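PDB 4CY9: DPSA from Streptomyces coelicolor, which probably oxidises and stores iron as a dodecameric miniferritin of the Dps family and may also bind DNA. Local coordinates for residues K6-V9 and E13-A16; A17-G22 and G131-A136; W43-V46 and A52-E55. One frame throughout, in Å; residues are numbered along the deposited sequence. Where two conformers were deposited one is given.

Contact 1: K6-V9 and E13-A16; sequences KYTV and EREA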
loop_
_atom_site.group_PDB
_atom_site.type_symbol
_atom_site.label_atom_id
_atom_site.label_comp_id
_atom_site.label_asym_id
_atom_site.label_seq_id
_atom_site.Cartn_x
_atom_site.Cartn_y
_atom_site.Cartn_z
ATOM N N LYS A 6 -39.709 19.285 -1.985
ATOM C CA LYS A 6 -39.748 20.645 -1.417
ATOM C C LYS A 6 -38.547 21.509 -1.737
ATOM O O LYS A 6 -38.654 22.749 -1.701
ATOM C CB LYS A 6 -39.963 20.570 0.126
ATOM C CG LYS A 6 -41.294 19.870 0.377
ATOM C CD LYS A 6 -41.523 19.820 1.876
ATOM C CE LYS A 6 -42.877 19.114 2.057
ATOM N NZ LYS A 6 -42.886 18.446 3.386
ATOM N N TYR A 7 -37.386 20.931 -2.089
ATOM C CA TYR A 7 -36.260 21.686 -2.532
ATOM C C TYR A 7 -35.634 20.780 -3.585
ATOM O O TYR A 7 -35.938 19.613 -3.575
ATOM C CB TYR A 7 -35.204 21.879 -1.307
ATOM C CG TYR A 7 -34.520 20.549 -0.956
ATOM C CD1 TYR A 7 -35.108 19.662 -0.024
ATOM C CD2 TYR A 7 -33.247 20.152 -1.544
ATOM C CE1 TYR A 7 -34.527 18.462 0.284
ATOM C CE2 TYR A 7 -32.700 18.864 -1.284
ATOM C CZ TYR A 7 -33.314 18.066 -0.326
ATOM O OH TYR A 7 -32.784 16.813 -0.047
ATOM N N THR A 8 -34.741 21.293 -4.416
ATOM C CA THR A 8 -33.971 20.414 -5.342
ATOM C C THR A 8 -32.647 21.108 -5.613
ATOM O O THR A 8 -32.379 22.205 -5.046
ATOM C CB THR A 8 -34.854 20.062 -6.569
ATOM O OG1 THR A 8 -34.169 19.045 -7.301
ATOM C CG2 THR A 8 -35.010 21.329 -7.519
ATOM N N VAL A 9 -31.889 20.563 -6.508
ATOM C CA VAL A 9 -30.613 21.058 -6.842
ATOM C C VAL A 9 -30.789 22.493 -7.458
ATOM O O VAL A 9 -31.832 22.691 -8.155
ATOM C CB VAL A 9 -30.192 20.069 -7.879
ATOM C CG1 VAL A 9 -28.989 20.645 -8.592
ATOM C CG2 VAL A 9 -29.830 18.715 -7.194
ATOM N N GLU A 13 -36.204 23.133 -11.740
ATOM C CA GLU A 13 -37.562 23.383 -11.170
ATOM C C GLU A 13 -38.032 22.154 -10.425
ATOM O O GLU A 13 -37.715 21.000 -10.834
ATOM C CB GLU A 13 -38.628 23.697 -12.281
ATOM C CG GLU A 13 -38.286 25.038 -12.964
ATOM C CD GLU A 13 -38.247 26.279 -11.981
ATOM O OE1 GLU A 13 -39.072 26.384 -11.027
ATOM O OE2 GLU A 13 -37.347 27.166 -12.126
ATOM N N ARG A 14 -38.745 22.365 -9.330
ATOM C CA ARG A 14 -39.170 21.202 -8.480
ATOM C C ARG A 14 -40.022 20.192 -9.202
ATOM O O ARG A 14 -39.863 18.978 -9.059
ATOM C CB ARG A 14 -39.827 21.705 -7.178
ATOM C CG ARG A 14 -38.700 22.367 -6.355
ATOM C CD ARG A 14 -39.147 22.905 -4.975
ATOM N NE ARG A 14 -40.309 23.752 -5.153
ATOM C CZ ARG A 14 -41.600 23.436 -4.869
ATOM N NH1 ARG A 14 -41.993 22.278 -4.354
ATOM N NH2 ARG A 14 -42.577 24.342 -5.116
ATOM N N GLU A 15 -40.995 20.667 -10.009
ATOM C CA GLU A 15 -41.846 19.665 -10.696
ATOM C C GLU A 15 -41.014 18.773 -11.675
ATOM O O GLU A 15 -41.222 17.510 -11.665
ATOM C CB GLU A 15 -42.979 20.429 -11.582
ATOM C CG GLU A 15 -43.961 19.445 -12.229
ATOM C CD GLU A 15 -43.564 18.725 -13.583
ATOM O OE1 GLU A 15 -42.620 19.322 -14.303
ATOM O OE2 GLU A 15 -44.265 17.567 -13.884
ATOM N N ALA A 16 -40.060 19.367 -12.368
ATOM C CA ALA A 16 -39.186 18.603 -13.328
ATOM C C ALA A 16 -38.314 17.646 -12.439
ATOM O O ALA A 16 -38.121 16.421 -12.781
ATOM C CB ALA A 16 -38.262 19.489 -14.154
#
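A bend at chi3 (-52°) in the otherwise drawn-out side chain of R14 turns its far half back over the N-terminal tail, and T8 meets the near half with its methyl: chi1 of -170° sets OG1 anti to the backbone N and leaves CG2 between the backbone N and the carbonyl carbon, facing R14. R14 CD settles 3.3 Å from the carbonyl oxygen K6 O, while R14 CG lies 4.0 Å from T8 CG2, the two side chains crossing at a slant. No hydrogen bond joins the segments. E13 is at the N-cap position of helix 14-44, and the tail runs back beside R14, the first residue of that helix. Threonine suits its place by having two unlike branches, since OG1 bonds the carbonyl of L78 while CG2 is left for packing. The tail also faces a second subunit, where K6 NZ bonds the carbonyl of G163 and T8 O accepts from R156. The chemistry thus implies a tail held to R14 by van der Waals contact within these segments, with a polar tie from R14 NH1 to P5 O just before them, and with further polar groups bonded to L78 and across the dodecamer interface.

Contact 2: A17-G22 and G131-A136; sequences AGRLIG and GKIDPA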
loop_
_atom_site.group_PDB
_atom_site.type_symbol
_atom_site.label_atom_id
_atom_site.label_comp_id
_atom_site.label_asym_id
_atom_site.label_seq_id
_atom_site.Cartn_x
_atom_site.Cartn_y
_atom_site.Cartn_z
ATOM N N ALA A 17 -37.787 18.186 -11.312
ATOM C CA ALA A 17 -36.982 17.242 -10.420
ATOM C C ALA A 17 -37.867 16.076 -9.961
ATOM O O ALA A 17 -37.340 14.931 -9.867
ATOM C CB ALA A 17 -36.489 18.025 -9.171
ATOM N N GLY A 18 -39.169 16.247 -9.635
ATOM C CA GLY A 18 -39.989 15.115 -9.211
ATOM C C GLY A 18 -40.036 14.058 -10.319
ATOM O O GLY A 18 -40.062 12.858 -10.023
ATOM N N ARG A 19 -40.189 14.490 -11.592
ATOM C CA ARG A 19 -40.264 13.428 -12.587
ATOM C C ARG A 19 -38.848 12.764 -12.746
ATOM O O ARG A 19 -38.845 11.557 -12.913
ATOM C CB ARG A 19 -40.721 13.938 -13.955
ATOM C CG ARG A 19 -42.191 14.358 -13.898
ATOM C CD ARG A 19 -42.539 15.032 -15.265
ATOM N NE ARG A 19 -42.061 16.399 -15.487
ATOM C CZ ARG A 19 -41.090 16.826 -16.353
ATOM N NH1 ARG A 19 -40.322 15.986 -17.130
ATOM N NH2 ARG A 19 -40.854 18.161 -16.412
ATOM N N LEU A 20 -37.797 13.513 -12.583
ATOM C CA LEU A 20 -36.386 12.846 -12.642
ATOM C C LEU A 20 -36.246 11.890 -11.432
ATOM O O LEU A 20 -35.666 10.811 -11.623
ATOM C CB LEU A 20 -35.328 14.003 -12.644
ATOM C CG LEU A 20 -33.903 13.407 -12.849
ATOM C CD1 LEU A 20 -33.789 12.494 -14.112
ATOM C CD2 LEU A 20 -32.989 14.627 -13.014
ATOM N N ILE A 21 -36.715 12.305 -10.252
ATOM C CA ILE A 21 -36.681 11.389 -9.078
ATOM C C ILE A 21 -37.406 10.086 -9.431
ATOM O O ILE A 21 -36.991 8.990 -9.092
ATOM C CB ILE A 21 -37.292 12.101 -7.843
ATOM C CG1 ILE A 21 -36.315 13.188 -7.338
ATOM C CG2 ILE A 21 -37.655 11.019 -6.722
ATOM C CD1 ILE A 21 -37.037 14.230 -6.452
ATOM N N GLY A 22 -38.613 10.185 -10.050
ATOM C CA GLY A 22 -39.342 8.935 -10.426
ATOM C C GLY A 22 -38.540 8.065 -11.395
ATOM O O GLY A 22 -38.565 6.830 -11.231
ATOM N N GLY A 131 -31.651 13.779 -19.903
ATOM C CA GLY A 131 -30.997 14.780 -20.727
ATOM C C GLY A 131 -31.958 15.966 -20.926
ATOM O O GLY A 131 -31.437 17.105 -21.054
ATOM N N LYS A 132 -33.258 15.735 -20.829
ATOM C CA LYS A 132 -34.226 16.909 -21.004
ATOM C C LYS A 132 -34.356 17.722 -19.720
ATOM O O LYS A 132 -34.907 18.815 -19.720
ATOM C CB LYS A 132 -35.597 16.343 -21.311
ATOM C CG LYS A 132 -35.503 15.771 -22.734
ATOM C CD LYS A 132 -36.764 14.988 -22.846
ATOM C CE LYS A 132 -36.549 14.522 -24.299
ATOM N NZ LYS A 132 -37.881 14.015 -24.660
ATOM N N ILE A 133 -33.930 17.166 -18.572
ATOM C CA ILE A 133 -34.150 17.823 -17.281
ATOM C C ILE A 133 -32.846 18.366 -16.681
ATOM O O ILE A 133 -32.808 19.515 -16.161
ATOM C CB ILE A 133 -34.800 16.807 -16.274
ATOM C CG1 ILE A 133 -36.252 16.441 -16.764
ATOM C CG2 ILE A 133 -34.945 17.409 -14.837
ATOM C CD1 ILE A 133 -36.894 15.242 -16.078
ATOM N N ASP A 134 -31.766 17.583 -16.708
ATOM C CA ASP A 134 -30.545 17.998 -15.991
ATOM C C ASP A 134 -29.335 17.251 -16.594
ATOM O O ASP A 134 -29.203 16.022 -16.362
ATOM C CB ASP A 134 -30.735 17.469 -14.551
ATOM C CG ASP A 134 -29.437 17.609 -13.764
ATOM O OD1 ASP A 134 -28.647 18.523 -14.049
ATOM O OD2 ASP A 134 -29.272 16.841 -12.829
ATOM N N PRO A 135 -28.415 17.946 -17.212
ATOM C CA PRO A 135 -27.241 17.331 -17.840
ATOM C C PRO A 135 -26.344 16.661 -16.762
ATOM O O PRO A 135 -25.597 15.745 -17.096
ATOM C CB PRO A 135 -26.440 18.511 -18.452
ATOM C CG PRO A 135 -26.927 19.724 -17.681
ATOM C CD PRO A 135 -28.428 19.431 -17.427
ATOM N N ALA A 136 -26.342 17.102 -15.503
ATOM C CA ALA A 136 -25.453 16.436 -14.559
ATOM C C ALA A 136 -25.921 15.020 -14.261
ATOM O O ALA A 136 -25.113 14.089 -14.158
ATOM C CB ALA A 136 -25.418 17.261 -13.223
#
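L20 and I133 pack where the start of helix 14-44 meets the turn between helices 105-133 and 135-158, at one end of the four-helix bundle of the ferritin-like fold. The tight part is aliphatic. L20 CD2 lies 3.9 Å from I133 CG2, and the two side chains run alongside each other, pointing opposite ways; the same L20 CD2 reaches D134 CB, also at 3.9 Å, crossing it at about a right angle. I133 holds CG2 anti to its backbone N and CG1 beside it (chi1 -67°), which sends CG2 toward L20 and carries CD1 on to L20 CB, at 4.0 Å, and to R19. With only a CB, an alanine in place of I133 is likely to leave L20 CD2 and CB without the methyls that pack on them. The looser side is the exposed R19, which was modelled in two conformers; in one of them its NH1 lies 3.7 Å from I133 CD1 while its NE forms a salt bridge with E15. D134 suits the junction because one carboxylate serves several partners: OD2 meets R74 and T137, and OD1 meets R124 of a second subunit. At the start of helix 135-158 D134 is also the N-cap, its OD1 accepting a weak hydrogen bond from A136 N at 3.1 Å, with an N-H...O angle of 148°.

Contact 3: W43-V46 and A52-E55; sequences WNVV and AVHE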
loop_
_atom_site.group_PDB
_atom_site.type_symbol
_atom_site.label_atom_id
_atom_site.label_comp_id
_atom_site.label_asym_id
_atom_site.label_seq_id
_atom_site.Cartn_x
_atom_site.Cartn_y
_atom_site.Cartn_z
ATOM N N TRP A 43 -23.134 -17.453 -6.580
ATOM C CA TRP A 43 -23.212 -18.576 -5.607
ATOM C C TRP A 43 -23.675 -19.848 -6.228
ATOM O O TRP A 43 -23.325 -20.924 -5.730
ATOM C CB TRP A 43 -24.237 -18.217 -4.511
ATOM C CG TRP A 43 -23.844 -17.015 -3.694
ATOM C CD1 TRP A 43 -22.579 -16.612 -3.322
ATOM C CD2 TRP A 43 -24.754 -16.027 -3.142
ATOM N NE1 TRP A 43 -22.625 -15.445 -2.616
ATOM C CE2 TRP A 43 -23.934 -15.057 -2.449
ATOM C CE3 TRP A 43 -26.161 -15.879 -3.150
ATOM C CZ2 TRP A 43 -24.465 -13.929 -1.774
ATOM C CZ3 TRP A 43 -26.702 -14.770 -2.412
ATOM C CH2 TRP A 43 -25.908 -13.814 -1.732
ATOM N N ASN A 44 -24.421 -19.772 -7.332
ATOM C CA ASN A 44 -25.154 -20.940 -7.824
ATOM C C ASN A 44 -24.724 -21.396 -9.220
ATOM O O ASN A 44 -25.366 -22.263 -9.800
ATOM C CB ASN A 44 -26.662 -20.607 -7.869
ATOM C CG ASN A 44 -27.218 -20.391 -6.432
ATOM O OD1 ASN A 44 -27.753 -19.294 -6.062
ATOM N ND2 ASN A 44 -26.987 -21.405 -5.586
ATOM N N VAL A 45 -23.587 -20.930 -9.728
ATOM C CA VAL A 45 -23.013 -21.480 -10.944
ATOM C C VAL A 45 -22.263 -22.794 -10.638
ATOM O O VAL A 45 -21.615 -22.868 -9.597
ATOM C CB VAL A 45 -21.939 -20.492 -11.581
ATOM C CG1 VAL A 45 -22.642 -19.424 -12.385
ATOM C CG2 VAL A 45 -20.979 -19.842 -10.550
ATOM N N VAL A 46 -22.322 -23.747 -11.545
ATOM C CA VAL A 46 -21.585 -25.043 -11.420
ATOM C C VAL A 46 -20.985 -25.391 -12.780
ATOM O O VAL A 46 -21.234 -24.746 -13.821
ATOM C CB VAL A 46 -22.592 -26.184 -10.931
ATOM C CG1 VAL A 46 -23.065 -25.820 -9.489
ATOM C CG2 VAL A 46 -23.773 -26.386 -11.904
ATOM N N ALA A 52 -13.950 -19.541 -13.213
ATOM C CA ALA A 52 -13.807 -18.373 -14.044
ATOM C C ALA A 52 -15.011 -17.445 -14.013
ATOM O O ALA A 52 -14.853 -16.209 -13.916
ATOM C CB ALA A 52 -13.521 -18.794 -15.528
ATOM N N VAL A 53 -16.209 -18.008 -14.133
ATOM C CA VAL A 53 -17.383 -17.206 -14.090
ATOM C C VAL A 53 -17.615 -16.570 -12.681
ATOM O O VAL A 53 -18.033 -15.450 -12.532
ATOM C CB VAL A 53 -18.592 -18.038 -14.645
ATOM C CG1 VAL A 53 -19.878 -17.318 -14.434
ATOM C CG2 VAL A 53 -18.268 -18.378 -16.133
ATOM N N HIS A 54 -17.400 -17.443 -11.679
ATOM C CA HIS A 54 -17.641 -17.058 -10.281
ATOM C C HIS A 54 -16.776 -15.889 -10.029
ATOM O O HIS A 54 -17.273 -14.881 -9.494
ATOM C CB HIS A 54 -17.239 -18.274 -9.410
ATOM C CG HIS A 54 -17.213 -18.043 -7.975
ATOM N ND1 HIS A 54 -18.382 -18.259 -7.168
ATOM C CD2 HIS A 54 -16.162 -17.780 -7.141
ATOM C CE1 HIS A 54 -17.999 -17.965 -5.836
ATOM N NE2 HIS A 54 -16.666 -17.679 -5.808
ATOM N N GLU A 55 -15.491 -15.974 -10.401
ATOM C CA GLU A 55 -14.574 -14.819 -10.135
ATOM C C GLU A 55 -14.955 -13.662 -11.024
ATOM O O GLU A 55 -14.830 -12.466 -10.519
ATOM C CB GLU A 55 -13.058 -15.136 -10.291
ATOM C CG GLU A 55 -12.742 -16.402 -9.499
ATOM C CD GLU A 55 -12.216 -16.278 -8.166
ATOM O OE1 GLU A 55 -13.027 -15.932 -7.294
ATOM O OE2 GLU A 55 -11.055 -16.742 -8.001
#
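V45 and H54 mark the closest backbone approach, their CA atoms 7.0 Å apart, where the chain leaves helix 14-44, runs through the short strand 45-46 and turns back into helix 50-77. At that spacing the segments meet through side chains, and no hydrogen bond crosses between them. Extended at V45 (phi/psi -80/144°), the strand pairs in parallel with 103-104, N44 and V46 both bonding A103 through their backbones. V45 points at the helix. In one of its two conformers, V45 CG1 meets V53 CG1 at 4.0 Å, the two valines crossing obliquely, and V53 brings that methyl forward by setting it anti to its backbone N (chi1 172°). In the same conformer V45 CG2 lies 4.2 Å from H54 CB, so the histidine enters this contact through its aliphatic carbon. Its ring serves other partners: ND1 bonds the carbonyl of H42, and the ring stacks with those of H42 and F50 and meets F154 of a fourth subunit at a steep angle. Both valines also touch A105 of helix 105-133, where a compact branched side chain fits. H54 packs on E73 of a third subunit, a setting consistent with the interface ferroxidase site of Dps proteins. The chemistry implies a buried apolar seam between strand and helix, bordered by an imidazole whose polar and aromatic contacts extend into the assembly.

Helix 14-44 runs through all three contacts: contacts 1 and 2 adjoin at its start, their centres 9 Å apart, and contact 3 lies at its far end, the centres of contacts 2 and 3 being about 37 Å apart. T8 and A17 bring the first two together, and both face the second subunit. Contact 3 is buried throughout, whereas the others are only partly so. Their chemistry follows: aliphatic carbons alone in contact 3, aliphatic packing with a charged margin in contact 2, and in contact 1 arginine methylenes against a backbone carbonyl. Contact 2 joins elements distant in sequence, while contacts 1 and 3 fold neighbouring pieces of chain together.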